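Local coordinates for NAD nucleotidase (Haemophilus influenzae, PDB 3ZTV), which degrades NAD to adenosine and nicotinamide riboside in the periplasm, acting both as an NAD pyrophosphatase and as a 5'-nucleotidase, at residues E12-Y24 and K61-T75. Residues are numbered along the deposited sequence; the frame is centred on the assembly and turned at random.
Sequences ELSILHINDHHSY and KNPLVLHAGDAITGT. With ZN (zinc ion), chain C; ZN (zinc ion), chain B.
Asp70 OD2 is shared by two zinc ions, 2.4 Å from the chain C zinc and 2.1 Å from the chain B zinc. Asp20 OD1 and His22 NE2 complete the protein grip on the chain C ion, and water 2 bridges the pair; Asn102 and Asp226 hold the chain B ion. The carboxylates of Asp20 and Asp70 stand nearly perpendicular, 87° between planes, and Asp20 OD1 and Asp70 OD2 come within 3.0 Å because both bind the chain C zinc. Asp20 OD2 takes the backbone N-H of that same Asp226, and Asp70 OD1 that of His103. The His22 ring runs alongside Asp70, whose CB sits over one ring face. Its rotation is fixed from the far nitrogen: His22 ND1 gives its hydrogen, in the ring plane, to Thr73 O at 2.9 Å.

Just before His22, His21 ND1 meets His67 NE2 at 2.9 Å, the rings rim to rim, neither over the other's face, planes 72° apart; either nitrogen could be the donor. His67 ND1 accepts Gly69 N in its ring plane, which holds the ring's rotation. With CG swung between backbone N and carbonyl carbon (chi1 87°), the His21 ring lies under Ala71 O, and its NE2 bonds to Asp86. Ser23 OG receives Thr73 N and also bonds Asp86, while Thr75 OG1 donates to Ser23 O at 2.8 Å and caps the following helix at Tyr77 N.

All this grows from the C-terminal ends of two adjacent parallel strands, 12-18 and 63-67, laddered from Ser14 N–Asn62 O to Ala68 N–Ile18 O. Metal ligands on loops leaving such strand ends are characteristic of calcineurin-like phosphoesterases. The shared carboxylate and bridging water probably let the paired zincs polarise a phosphate and activate the attacking water.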
loop_
_atom_site.group_PDB
_atom_site.type_symbol
_atom_site.label_atom_id
_atom_site.label_comp_id
_atom_site.label_asym_id
_atom_site.label_seq_id
_atom_site.Cartn_x
_atom_site.Cartn_y
_atom_site.Cartn_z
ATOM N N GLU A 12 30.711 16.397 -3.823
ATOM C CA GLU A 12 30.413 16.529 -2.399
ATOM C C GLU A 12 29.271 17.511 -2.145
ATOM O O GLU A 12 29.052 18.452 -2.913
ATOM C CB GLU A 12 31.659 16.907 -1.597
ATOM C CG GLU A 12 31.510 16.642 -0.101
ATOM C CD GLU A 12 32.818 16.705 0.658
ATOM O OE1 GLU A 12 33.892 16.512 0.043
ATOM O OE2 GLU A 12 32.769 16.952 1.882
ATOM N N LEU A 13 28.523 17.242 -1.081
ATOM C CA LEU A 13 27.358 18.028 -0.688
ATOM C C LEU A 13 27.477 18.388 0.784
ATOM O O LEU A 13 27.946 17.574 1.579
ATOM C CB LEU A 13 26.090 17.189 -0.868
ATOM C CG LEU A 13 25.109 17.346 -2.029
ATOM C CD1 LEU A 13 23.902 16.466 -1.742
ATOM C CD2 LEU A 13 24.667 18.786 -2.193
ATOM N N SER A 14 27.013 19.584 1.148
ATOM C CA SER A 14 26.998 20.001 2.548
ATOM C C SER A 14 25.549 20.206 3.002
ATOM O O SER A 14 24.966 21.267 2.789
ATOM C CB SER A 14 27.826 21.274 2.747
ATOM O OG SER A 14 29.178 21.011 2.399
ATOM N N ILE A 15 24.968 19.177 3.609
ATOM C CA ILE A 15 23.573 19.234 4.039
ATOM C C ILE A 15 23.455 19.969 5.379
ATOM O O ILE A 15 24.151 19.654 6.336
ATOM C CB ILE A 15 22.974 17.822 4.129
ATOM C CG1 ILE A 15 23.157 17.100 2.784
ATOM C CG2 ILE A 15 21.509 17.883 4.544
ATOM C CD1 ILE A 15 22.699 15.671 2.800
ATOM N N LEU A 16 22.566 20.953 5.414
ATOM C CA LEU A 16 22.289 21.758 6.609
ATOM C C LEU A 16 20.786 21.714 6.809
ATOM O O LEU A 16 20.031 22.038 5.881
ATOM C CB LEU A 16 22.746 23.200 6.395
ATOM C CG LEU A 16 24.255 23.381 6.183
ATOM C CD1 LEU A 16 24.580 24.772 5.642
ATOM C CD2 LEU A 16 25.002 23.130 7.485
ATOM N N HIS A 17 20.324 21.284 7.981
ATOM C CA HIS A 17 18.903 20.998 8.113
ATOM C C HIS A 17 18.335 21.269 9.506
ATOM O O HIS A 17 19.032 21.178 10.525
ATOM C CB HIS A 17 18.633 19.547 7.697
ATOM C CG HIS A 17 19.197 18.536 8.639
ATOM N ND1 HIS A 17 20.523 18.156 8.647
ATOM C CD2 HIS A 17 18.592 17.806 9.599
ATOM C CE1 HIS A 17 20.709 17.247 9.589
ATOM N NE2 HIS A 17 19.548 17.015 10.178
ATOM N N ILE A 18 17.057 21.645 9.522
ATOM C CA ILE A 18 16.258 21.698 10.751
ATOM C C ILE A 18 14.924 20.977 10.527
ATOM O O ILE A 18 14.565 20.640 9.379
ATOM C CB ILE A 18 15.972 23.151 11.252
ATOM C CG1 ILE A 18 14.925 23.886 10.400
ATOM C CG2 ILE A 18 17.248 23.964 11.325
ATOM C CD1 ILE A 18 14.387 25.164 11.080
ATOM N N ASN A 19 14.159 20.774 11.600
ATOM C CA ASN A 19 12.847 20.140 11.484
ATOM C C ASN A 19 12.016 20.489 12.704
ATOM O O ASN A 19 12.557 20.763 13.778
ATOM C CB ASN A 19 12.976 18.616 11.397
ATOM C CG ASN A 19 13.653 18.027 12.623
ATOM O OD1 ASN A 19 12.995 17.562 13.570
ATOM N ND2 ASN A 19 14.974 18.050 12.622
ATOM N N ASP A 20 10.695 20.499 12.536
ATOM C CA ASP A 20 9.778 20.555 13.676
ATOM C C ASP A 20 10.001 21.790 14.552
ATOM O O ASP A 20 10.007 21.722 15.790
ATOM C CB ASP A 20 9.874 19.276 14.511
ATOM C CG ASP A 20 9.374 18.057 13.756
ATOM O OD1 ASP A 20 8.145 17.789 13.766
ATOM O OD2 ASP A 20 10.203 17.360 13.135
ATOM N N HIS A 21 10.194 22.934 13.917
ATOM C CA HIS A 21 10.334 24.146 14.722
ATOM C C HIS A 21 9.032 24.584 15.413
ATOM O O HIS A 21 9.090 25.259 16.442
ATOM C CB HIS A 21 11.082 25.293 13.992
ATOM C CG HIS A 21 10.229 26.197 13.153
ATOM N ND1 HIS A 21 10.058 26.015 11.794
ATOM C CD2 HIS A 21 9.584 27.350 13.464
ATOM C CE1 HIS A 21 9.307 26.992 11.316
ATOM N NE2 HIS A 21 9.015 27.819 12.306
ATOM N N HIS A 22 7.889 24.158 14.885
ATOM C CA HIS A 22 6.601 24.326 15.583
ATOM C C HIS A 22 6.369 25.761 16.081
ATOM O O HIS A 22 5.948 25.979 17.220
ATOM C CB HIS A 22 6.500 23.333 16.738
ATOM C CG HIS A 22 6.143 21.939 16.311
ATOM N ND1 HIS A 22 4.862 21.561 15.969
ATOM C CD2 HIS A 22 6.898 20.816 16.216
ATOM C CE1 HIS A 22 4.849 20.277 15.648
ATOM N NE2 HIS A 22 6.072 19.796 15.810
ATOM N N SER A 23 6.695 26.726 15.233
ATOM C CA SER A 23 6.444 28.132 15.534
ATOM C C SER A 23 7.238 28.678 16.720
ATOM O O SER A 23 6.866 29.718 17.288
ATOM C CB SER A 23 4.936 28.397 15.702
ATOM O OG SER A 23 4.232 28.070 14.515
ATOM N N TYR A 24 8.336 28.004 17.082
ATOM C CA TYR A 24 9.222 28.500 18.140
ATOM C C TYR A 24 10.170 29.545 17.563
ATOM O O TYR A 24 11.333 29.251 17.235
ATOM C CB TYR A 24 10.009 27.363 18.802
ATOM C CG TYR A 24 9.228 26.653 19.876
ATOM C CD1 TYR A 24 8.158 25.823 19.559
ATOM C CD2 TYR A 24 9.548 26.825 21.220
ATOM C CE1 TYR A 24 7.433 25.176 20.546
ATOM C CE2 TYR A 24 8.830 26.183 22.217
ATOM C CZ TYR A 24 7.775 25.357 21.871
ATOM O OH TYR A 24 7.073 24.725 22.871
ATOM N N LYS A 61 31.318 24.055 0.845
ATOM C CA LYS A 61 31.018 23.921 -0.575
ATOM C C LYS A 61 29.711 23.161 -0.812
ATOM O O LYS A 61 29.388 22.194 -0.110
ATOM C CB LYS A 61 32.168 23.213 -1.291
ATOM C CG LYS A 61 32.356 21.770 -0.862
ATOM C CD LYS A 61 33.504 21.117 -1.615
ATOM C CE LYS A 61 33.658 19.657 -1.222
ATOM N NZ LYS A 61 34.800 19.002 -1.919
ATOM N N ASN A 62 28.961 23.605 -1.812
ATOM C CA ASN A 62 27.725 22.932 -2.206
ATOM C C ASN A 62 26.715 22.727 -1.076
ATOM O O ASN A 62 26.264 21.608 -0.836
ATOM C CB ASN A 62 28.046 21.604 -2.897
ATOM C CG ASN A 62 28.930 21.791 -4.112
ATOM O OD1 ASN A 62 28.850 22.818 -4.792
ATOM N ND2 ASN A 62 29.784 20.810 -4.388
ATOM N N PRO A 63 26.323 23.816 -0.394
ATOM C CA PRO A 63 25.346 23.658 0.688
ATOM C C PRO A 63 23.943 23.349 0.160
ATOM O O PRO A 63 23.524 23.855 -0.883
ATOM C CB PRO A 63 25.374 25.026 1.389
ATOM C CG PRO A 63 25.805 25.985 0.334
ATOM C CD PRO A 63 26.743 25.220 -0.571
ATOM N N LEU A 64 23.234 22.507 0.906
ATOM C CA LEU A 64 21.837 22.172 0.627
ATOM C C LEU A 64 21.075 22.382 1.930
ATOM O O LEU A 64 21.301 21.655 2.905
ATOM C CB LEU A 64 21.741 20.719 0.166
ATOM C CG LEU A 64 20.345 20.147 -0.074
ATOM C CD1 LEU A 64 19.660 20.894 -1.217
ATOM C CD2 LEU A 64 20.400 18.656 -0.363
ATOM N N VAL A 65 20.183 23.372 1.950
ATOM C CA VAL A 65 19.580 23.846 3.187
ATOM C C VAL A 65 18.123 23.408 3.245
ATOM O O VAL A 65 17.329 23.783 2.385
ATOM C CB VAL A 65 19.730 25.375 3.304
ATOM C CG1 VAL A 65 19.180 25.872 4.626
ATOM C CG2 VAL A 65 21.202 25.766 3.162
ATOM N N LEU A 66 17.782 22.600 4.253
ATOM C CA LEU A 66 16.512 21.861 4.260
ATOM C C LEU A 66 15.706 22.024 5.542
ATOM O O LEU A 66 16.267 22.142 6.644
ATOM C CB LEU A 66 16.780 20.367 4.065
ATOM C CG LEU A 66 17.644 19.967 2.868
ATOM C CD1 LEU A 66 17.982 18.482 2.953
ATOM C CD2 LEU A 66 16.973 20.305 1.544
ATOM N N HIS A 67 14.383 21.991 5.386
ATOM C CA HIS A 67 13.452 21.996 6.515
ATOM C C HIS A 67 12.533 20.773 6.394
ATOM O O HIS A 67 11.794 20.640 5.412
ATOM C CB HIS A 67 12.632 23.282 6.517
ATOM C CG HIS A 67 11.833 23.492 7.767
ATOM N ND1 HIS A 67 10.961 22.550 8.281
ATOM C CD2 HIS A 67 11.777 24.555 8.601
ATOM C CE1 HIS A 67 10.417 23.025 9.391
ATOM N NE2 HIS A 67 10.884 24.245 9.599
ATOM N N ALA A 68 12.612 19.847 7.348
ATOM C CA ALA A 68 11.883 18.583 7.236
ATOM C C ALA A 68 10.444 18.561 7.792
ATOM O O ALA A 68 9.930 17.479 8.114
ATOM C CB ALA A 68 12.703 17.438 7.830
ATOM N N GLY A 69 9.797 19.726 7.889
ATOM C CA GLY A 69 8.368 19.784 8.185
ATOM C C GLY A 69 7.964 20.161 9.602
ATOM O O GLY A 69 8.807 20.294 10.503
ATOM N N ASP A 70 6.660 20.375 9.790
ATOM C CA ASP A 70 6.098 20.960 11.018
ATOM C C ASP A 70 6.764 22.307 11.343
ATOM O O ASP A 70 7.319 22.534 12.439
ATOM C CB ASP A 70 6.211 20.022 12.217
ATOM C CG ASP A 70 5.138 18.937 12.252
ATOM O OD1 ASP A 70 4.232 18.897 11.384
ATOM O OD2 ASP A 70 5.226 18.117 13.191
ATOM N N ALA A 71 6.691 23.196 10.366
ATOM C CA ALA A 71 7.021 24.589 10.565
ATOM C C ALA A 71 6.023 25.230 11.519
ATOM O O ALA A 71 6.406 26.069 12.332
ATOM C CB ALA A 71 7.017 25.313 9.232
ATOM N N ILE A 72 4.750 24.838 11.420
ATOM C CA ILE A 72 3.681 25.551 12.130
ATOM C C ILE A 72 3.028 24.783 13.271
ATOM O O ILE A 72 3.024 23.546 13.281
ATOM C CB ILE A 72 2.578 26.052 11.161
ATOM C CG1 ILE A 72 1.950 24.895 10.371
ATOM C CG2 ILE A 72 3.135 27.135 10.246
ATOM C CD1 ILE A 72 0.654 25.303 9.679
ATOM N N THR A 73 2.486 25.561 14.215
ATOM C CA THR A 73 1.713 25.145 15.395
ATOM C C THR A 73 2.620 24.821 16.562
ATOM O O THR A 73 3.613 24.102 16.414
ATOM C CB THR A 73 0.683 23.992 15.164
ATOM O OG1 THR A 73 1.340 22.715 15.184
ATOM C CG2 THR A 73 -0.093 24.184 13.872
ATOM N N GLY A 74 2.290 25.381 17.722
ATOM C CA GLY A 74 3.010 25.105 18.949
ATOM C C GLY A 74 3.158 26.312 19.859
ATOM O O GLY A 74 3.460 26.142 21.037
ATOM N N THR A 75 2.975 27.514 19.309
ATOM C CA THR A 75 3.046 28.754 20.093
ATOM C C THR A 75 2.074 29.776 19.510
ATOM O O THR A 75 1.506 29.571 18.433
ATOM C CB THR A 75 4.440 29.407 20.042
ATOM O OG1 THR A 75 4.583 30.076 18.788
ATOM C CG2 THR A 75 5.571 28.381 20.242
HETATM ZN ZN ZN C . 6.647 17.897 15.085
HETATM ZN ZN ZN B . 5.248 15.986 12.888
HETATM O O HOH W 1 4.642 23.850 22.088
HETATM O O HOH W 2 5.697 16.080 14.841
#